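Local coordinates for protein type I polyketide synthase PikAII (Streptomyces venezuelae, PDB 3QP9) that carries a C2-type ketoreductase of a modular polyketide synthase, a class thought to epimerise the alpha-methyl centre of the tethered beta-keto intermediate without reducing its ketone, at residues Ala126-Thr129 / Arg130-Ala134; Ser169-Gln172 / Ala173-Trp176; Asp201-Ala204 / Leu205-Thr209. One frame throughout, in Å; residues are numbered along the deposited sequence.

Overall arrangement
All three contacts are local ones at the N-terminal ends of helices, and they follow the chain in order: contact 1 opens helix 130-144, contact 2 helix 170-185 and contact 3 helix 202-212. Each helix runs between parallel strands, in what is probably the Rossmann-like structural subdomain of the ketoreductase. Contacts 1 and 2 are neighbours, centres 9 Å apart, and they touch where Pro127, Thr129 and Thr132 meet Ala171 and Met174. Contact 3 sits about 20 Å from contact 2 and 25 Å from contact 1, centre to centre, toward the periphery. Contact 1 also packs on helix 363-386 and contact 2 on helix 413-426, both later in the chain.

Contact 1. Residues Ala126-Thr129 / Arg130-Ala134; sequences APFT and RGTGA
Thr129 and Thr132 lock together where helix 130-144 begins. Thr129 occupies the N-cap, and its backbone N-H points fairly straight at the hydroxyl of Thr132, with Thr129 N 3.1 Å from Thr132 OG1 and an N-H...O angle of 158°. This is the return half of a capping box, in which the third residue of the helix accepts from the backbone of the cap. Thr132 has OG1 beside its own backbone N and opposite its carbonyl carbon, at a chi1 of -38° that is well off the staggered value and swings the hydroxyl toward the cap. The two threonine side chains cross nearly at right angles. Thr129 O begins the helical pattern only loosely, taking weak bonds from Thr132 N at 3.1 Å and from Gly133 N at 3.4 Å.

Next to this, the Phe128 ring lies obliquely against the first turn. Its CE1 is 3.8 Å from Thr132 CB, and its CZ reaches Gly133 N at 3.5 Å, meeting bare backbone because Gly133 brings no side chain. With CG opposite the backbone N (chi1 -178°), Phe128 is thrown forward along the helix.

Further out, the Asp117-Ala120 loop covers the helix start: Thr129 OG1 bonds to Asp117 O, Arg130 NE to Ala120 O, and the backbones of Arg130 and Gly131 pair with Ser119 and Asp117. A cis peptide precedes Pro127 in the incoming loop, which lies against helix 363-386, Thr375 OG1 bonding to Ala126 O. Since Thr129 OG1 faces a carbonyl acceptor at Asp117, its proton is presumably spent there, while Thr132 OG1 serves as acceptor for the buried N-H of the cap.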
loop_
_atom_site.group_PDB
_atom_site.type_symbol
_atom_site.label_atom_id
_atom_site.label_comp_id
_atom_site.label_asym_id
_atom_site.label_seq_id
_atom_site.Cartn_x
_atom_site.Cartn_y
_atom_site.Cartn_z
ATOM N N ALA A 126 -0.111 -0.452 16.204
ATOM C CA ALA A 126 -0.870 -0.691 14.993
ATOM C C ALA A 126 -0.407 0.359 13.911
ATOM O O ALA A 126 -0.007 1.505 14.262
ATOM C CB ALA A 126 -2.361 -0.603 15.285
ATOM N N PRO A 127 -0.500 0.011 12.602
ATOM C CA PRO A 127 -1.311 -1.103 12.032
ATOM C C PRO A 127 -0.467 -2.330 11.771
ATOM O O PRO A 127 -1.001 -3.368 11.388
ATOM C CB PRO A 127 -1.802 -0.515 10.665
ATOM C CG PRO A 127 -0.723 0.449 10.232
ATOM C CD PRO A 127 -0.020 0.937 11.531
ATOM N N PHE A 128 0.845 -2.234 11.982
ATOM C CA PHE A 128 1.685 -3.460 11.869
ATOM C C PHE A 128 1.030 -4.582 12.673
ATOM O O PHE A 128 0.611 -4.351 13.823
ATOM C CB PHE A 128 3.103 -3.209 12.370
ATOM C CG PHE A 128 4.000 -4.411 12.224
ATOM C CD1 PHE A 128 4.663 -4.645 11.020
ATOM C CD2 PHE A 128 4.197 -5.278 13.285
ATOM C CE1 PHE A 128 5.517 -5.751 10.858
ATOM C CE2 PHE A 128 5.048 -6.384 13.116
ATOM C CZ PHE A 128 5.681 -6.619 11.887
ATOM N N THR A 129 0.849 -5.759 12.061
ATOM C CA THR A 129 0.264 -6.945 12.778
ATOM C C THR A 129 1.235 -8.114 12.783
ATOM O O THR A 129 2.276 -8.061 12.109
ATOM C CB THR A 129 -1.103 -7.464 12.187
ATOM O OG1 THR A 129 -0.890 -8.212 10.991
ATOM C CG2 THR A 129 -2.116 -6.340 11.939
ATOM N N ARG A 130 0.924 -9.170 13.538
ATOM C CA ARG A 130 1.862 -10.308 13.611
ATOM C C ARG A 130 1.949 -10.974 12.246
ATOM O O ARG A 130 3.014 -11.403 11.805
ATOM C CB ARG A 130 1.397 -11.286 14.662
ATOM C CG ARG A 130 1.696 -10.809 16.110
ATOM C CD ARG A 130 1.416 -11.954 17.134
ATOM N NE ARG A 130 1.029 -11.459 18.475
ATOM C CZ ARG A 130 1.182 -12.128 19.625
ATOM N NH1 ARG A 130 0.801 -11.573 20.773
ATOM N NH2 ARG A 130 1.720 -13.338 19.637
ATOM N N GLY A 131 0.798 -11.026 11.571
ATOM C CA GLY A 131 0.715 -11.505 10.170
ATOM C C GLY A 131 1.597 -10.771 9.172
ATOM O O GLY A 131 2.099 -11.395 8.248
ATOM N N THR A 132 1.759 -9.454 9.340
ATOM C CA THR A 132 2.683 -8.663 8.527
ATOM C C THR A 132 4.158 -9.167 8.664
ATOM O O THR A 132 4.859 -9.388 7.646
ATOM C CB THR A 132 2.629 -7.165 8.894
ATOM O OG1 THR A 132 1.271 -6.751 9.199
ATOM C CG2 THR A 132 3.136 -6.296 7.731
ATOM N N GLY A 133 4.615 -9.258 9.919
ATOM C CA GLY A 133 5.980 -9.765 10.263
ATOM C C GLY A 133 6.156 -11.180 9.795
ATOM O O GLY A 133 7.104 -11.480 9.090
ATOM N N ALA A 134 5.225 -12.051 10.189
ATOM C CA ALA A 134 5.234 -13.489 9.844
ATOM C C ALA A 134 5.327 -13.743 8.335
ATOM O O ALA A 134 6.079 -14.595 7.897
ATOM C CB ALA A 134 4.036 -14.168 10.397
#

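Contact 2. Residues Ser169-Gln172 / Ala173-Trp176; sequences SPAQ and AMVW
The Met174 side chain lies by Ala171 in the first turn of helix 170-185, the connecting helix of a Rossmann-type beta-alpha-beta unit between strands 151-156 and 190-196; Met174 CB and CG are each 3.4 Å from Ala171 O. Ser169 is the N-cap. Its hydroxyl takes the N-H of Gln172, with Gln172 N 3.0 Å from Ser169 OG, and is also bonded to Glu118 OE2.

The tight side is the one against the strands. Val175 packs on Cys153 and Leu193, and Trp176 on Leu193 and Asp195, with its NE1 bonded to Thr155 OG1. Gln172 extends away from the turn, and both ends of its buried amide are used: OE1 by His156 N, NE2 by the same Glu118 carboxylate that holds the cap.

Pro170 and Ala171 are partly exposed. The approach of Ala171 CB to Met174 CE is looser, at 4.3 Å, but Met174 is buried, its methyl running on to Pro127 and Thr132. Phe421 lies against both Pro170 and Met174.

The opening turn is weakly bonded, with several contacts three residues back. Ala173 N bonds weakly to both Ser169 O and Pro170 O, and Val175 N weakly to Gln172 O; Met174 N meets Ala171 O at 3.1 Å from above the carbonyl plane. Beyond, the Trp176 ring presents its edge to the Gln172 carbonyl, CD1 standing 3.8 Å from Gln172 O, in the plane of the ring.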
loop_
_atom_site.group_PDB
_atom_site.type_symbol
_atom_site.label_atom_id
_atom_site.label_comp_id
_atom_site.label_asym_id
_atom_site.label_seq_id
_atom_site.Cartn_x
_atom_site.Cartn_y
_atom_site.Cartn_z
ATOM N N SER A 169 -9.954 -4.833 5.687
ATOM C CA SER A 169 -8.639 -5.012 6.398
ATOM C C SER A 169 -7.463 -4.291 5.756
ATOM O O SER A 169 -6.731 -4.858 4.975
ATOM C CB SER A 169 -8.275 -6.443 6.572
ATOM O OG SER A 169 -6.948 -6.381 7.067
ATOM N N PRO A 170 -7.306 -2.996 6.054
ATOM C CA PRO A 170 -6.307 -2.219 5.460
ATOM C C PRO A 170 -4.970 -2.791 5.901
ATOM O O PRO A 170 -3.979 -2.731 5.144
ATOM C CB PRO A 170 -6.592 -0.833 6.080
ATOM C CG PRO A 170 -7.419 -1.190 7.340
ATOM C CD PRO A 170 -8.285 -2.140 6.746
ATOM N N ALA A 171 -4.927 -3.422 7.077
ATOM C CA ALA A 171 -3.647 -4.027 7.422
ATOM C C ALA A 171 -3.206 -5.135 6.485
ATOM O O ALA A 171 -2.000 -5.249 6.194
ATOM C CB ALA A 171 -3.638 -4.543 8.894
ATOM N N GLN A 172 -4.140 -5.934 5.982
ATOM C CA GLN A 172 -3.738 -7.022 5.029
ATOM C C GLN A 172 -3.258 -6.454 3.680
ATOM O O GLN A 172 -2.514 -7.112 2.978
ATOM C CB GLN A 172 -4.860 -8.055 4.874
ATOM C CG GLN A 172 -5.076 -8.912 6.147
ATOM C CD GLN A 172 -6.041 -10.006 5.950
ATOM O OE1 GLN A 172 -5.961 -10.711 4.939
ATOM N NE2 GLN A 172 -6.950 -10.240 6.962
ATOM N N ALA A 173 -3.745 -5.268 3.272
ATOM C CA ALA A 173 -3.181 -4.634 2.033
ATOM C C ALA A 173 -1.678 -4.449 2.165
ATOM O O ALA A 173 -1.055 -4.300 1.144
ATOM C CB ALA A 173 -3.841 -3.241 1.726
ATOM N N MET A 174 -1.097 -4.420 3.401
ATOM C CA MET A 174 0.405 -4.239 3.538
ATOM C C MET A 174 1.132 -5.461 3.028
ATOM O O MET A 174 2.244 -5.363 2.515
ATOM C CB MET A 174 0.861 -3.962 4.979
ATOM C CG MET A 174 0.148 -2.752 5.532
ATOM S SD MET A 174 0.910 -1.984 6.945
ATOM C CE MET A 174 0.412 -3.217 8.164
ATOM N N VAL A 175 0.507 -6.627 3.121
ATOM C CA VAL A 175 1.088 -7.783 2.479
ATOM C C VAL A 175 1.104 -7.682 0.948
ATOM O O VAL A 175 2.058 -8.115 0.282
ATOM C CB VAL A 175 0.360 -9.024 2.927
ATOM C CG1 VAL A 175 0.692 -10.194 1.998
ATOM C CG2 VAL A 175 0.732 -9.262 4.369
ATOM N N TRP A 176 0.080 -7.083 0.385
ATOM C CA TRP A 176 0.068 -6.824 -1.075
ATOM C C TRP A 176 1.194 -5.889 -1.414
ATOM O O TRP A 176 1.897 -6.063 -2.439
ATOM C CB TRP A 176 -1.293 -6.217 -1.575
ATOM C CG TRP A 176 -2.374 -7.298 -1.715
ATOM C CD1 TRP A 176 -2.955 -8.021 -0.675
ATOM C CD2 TRP A 176 -2.928 -7.852 -2.906
ATOM N NE1 TRP A 176 -3.838 -8.907 -1.154
ATOM C CE2 TRP A 176 -3.848 -8.839 -2.510
ATOM C CE3 TRP A 176 -2.744 -7.594 -4.297
ATOM C CZ2 TRP A 176 -4.598 -9.602 -3.424
ATOM C CZ3 TRP A 176 -3.504 -8.299 -5.176
ATOM C CH2 TRP A 176 -4.425 -9.324 -4.757
#

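Contact 3. Residues Asp201-Ala204 / Leu205-Thr209; sequences DRAA and LDRMT
Arg202 and Asp206, one helical turn apart, pair on the surface of helix 202-212, which links strands 190-196 and 220-224 in a beta-alpha-beta unit. A single guanidinium nitrogen makes the salt bridge: Arg202 NH1 lies 2.8 Å from Asp206 OD1. It also gives a weak hydrogen bond to Asp206 OD2 at 2.9 Å, so one nitrogen straddles both oxygens. The planes of the two groups stand 74° apart, which rules out the flat, two-pronged pairing of arginine with carboxylate. Arg202 gets there by folding, since its first torsion (chi1 -179°) sends CG away from the backbone N and bends at chi2 and chi3 then bring NH1 back to the Asp206 carboxylate.

At the start of the helix Asp201 is the N-cap. Its OD1 takes the N-H of Ala204, nearly in line with the C-O bond, at 3.0 Å from Ala204 N. Leu205 N bonds to Asp201 O and, weakly, to Arg202 O, which also takes Asp206 N. The ladder continues with Arg207 N to Ala203 O and a nearly straight 2.9 Å bond from Met208 N to Ala204 O. From Ala204 onward, the amides are satisfied first by the cap, then by the ladder.

The pair lies beside helix 65-73, both side chains touching Ala70; Leu205 packs deeper, on Val67, Ala70 and Leu196, and Met208 on Ile194 and Leu196. A turn further along, the hydroxyl of Thr209 folds back on the backbone and donates to the carbonyl of Asp206, Thr209 OG1 to Asp206 O measuring 2.7 Å.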
loop_
_atom_site.group_PDB
_atom_site.type_symbol
_atom_site.label_atom_id
_atom_site.label_comp_id
_atom_site.label_asym_id
_atom_site.label_seq_id
_atom_site.Cartn_x
_atom_site.Cartn_y
_atom_site.Cartn_z
ATOM N N ASP A 201 -16.483 -17.552 1.327
ATOM C CA ASP A 201 -17.247 -18.806 1.407
ATOM C C ASP A 201 -16.691 -19.892 0.519
ATOM O O ASP A 201 -15.674 -19.670 -0.113
ATOM C CB ASP A 201 -18.716 -18.536 1.038
ATOM C CG ASP A 201 -18.906 -18.128 -0.430
ATOM O OD1 ASP A 201 -17.872 -18.051 -1.155
ATOM O OD2 ASP A 201 -20.080 -17.907 -0.854
ATOM N N ARG A 202 -17.342 -21.062 0.425
ATOM C CA ARG A 202 -16.743 -22.194 -0.313
ATOM C C ARG A 202 -16.571 -21.999 -1.820
ATOM O O ARG A 202 -15.539 -22.387 -2.371
ATOM C CB ARG A 202 -17.421 -23.537 -0.013
ATOM C CG ARG A 202 -16.848 -24.827 -0.725
ATOM C CD ARG A 202 -15.266 -25.014 -0.578
ATOM N NE ARG A 202 -14.824 -26.417 -0.441
ATOM C CZ ARG A 202 -14.945 -27.370 -1.383
ATOM N NH1 ARG A 202 -15.519 -27.095 -2.554
ATOM N NH2 ARG A 202 -14.530 -28.616 -1.158
ATOM N N ALA A 203 -17.583 -21.443 -2.491
ATOM C CA ALA A 203 -17.449 -21.016 -3.895
ATOM C C ALA A 203 -16.259 -20.060 -4.113
ATOM O O ALA A 203 -15.582 -20.177 -5.105
ATOM C CB ALA A 203 -18.757 -20.380 -4.421
ATOM N N ALA A 204 -15.969 -19.165 -3.178
ATOM C CA ALA A 204 -14.794 -18.302 -3.284
ATOM C C ALA A 204 -13.448 -19.136 -3.158
ATOM O O ALA A 204 -12.453 -18.839 -3.854
ATOM C CB ALA A 204 -14.861 -17.186 -2.212
ATOM N N LEU A 205 -13.413 -20.168 -2.301
ATOM C CA LEU A 205 -12.143 -20.896 -2.088
ATOM C C LEU A 205 -11.892 -21.826 -3.285
ATOM O O LEU A 205 -10.773 -22.064 -3.657
ATOM C CB LEU A 205 -12.130 -21.655 -0.750
ATOM C CG LEU A 205 -12.245 -20.740 0.503
ATOM C CD1 LEU A 205 -12.724 -21.614 1.655
ATOM C CD2 LEU A 205 -10.925 -20.012 0.937
ATOM N N ASP A 206 -12.979 -22.302 -3.901
ATOM C CA ASP A 206 -12.932 -22.985 -5.174
ATOM C C ASP A 206 -12.334 -22.125 -6.295
ATOM O O ASP A 206 -11.508 -22.621 -7.059
ATOM C CB ASP A 206 -14.329 -23.507 -5.552
ATOM C CG ASP A 206 -14.764 -24.756 -4.671
ATOM O OD1 ASP A 206 -13.862 -25.378 -4.019
ATOM O OD2 ASP A 206 -15.996 -25.105 -4.634
ATOM N N ARG A 207 -12.749 -20.856 -6.419
ATOM C CA ARG A 207 -12.098 -20.007 -7.398
ATOM C C ARG A 207 -10.661 -19.728 -7.055
ATOM O O ARG A 207 -9.830 -19.614 -7.970
ATOM C CB ARG A 207 -12.836 -18.698 -7.599
ATOM C CG ARG A 207 -14.248 -18.933 -8.330
ATOM C CD ARG A 207 -15.001 -17.572 -8.429
ATOM N NE ARG A 207 -16.218 -17.769 -9.214
ATOM C CZ ARG A 207 -17.452 -17.654 -8.744
ATOM N NH1 ARG A 207 -17.677 -17.290 -7.472
ATOM N NH2 ARG A 207 -18.459 -17.890 -9.559
ATOM N N MET A 208 -10.366 -19.511 -5.774
ATOM C CA MET A 208 -8.930 -19.478 -5.351
ATOM C C MET A 208 -8.077 -20.577 -5.970
ATOM O O MET A 208 -6.993 -20.302 -6.586
ATOM C CB MET A 208 -8.782 -19.381 -3.852
ATOM C CG MET A 208 -7.311 -19.325 -3.358
ATOM S SD MET A 208 -7.291 -19.654 -1.581
ATOM C CE MET A 208 -7.813 -21.376 -1.601
ATOM N N THR A 209 -8.562 -21.825 -5.886
ATOM C CA THR A 209 -7.810 -22.963 -6.459
ATOM C C THR A 209 -7.632 -22.889 -7.978
ATOM O O THR A 209 -6.604 -23.266 -8.446
ATOM C CB THR A 209 -8.344 -24.365 -6.011
ATOM O OG1 THR A 209 -9.658 -24.547 -6.517
ATOM C CG2 THR A 209 -8.446 -24.427 -4.540
#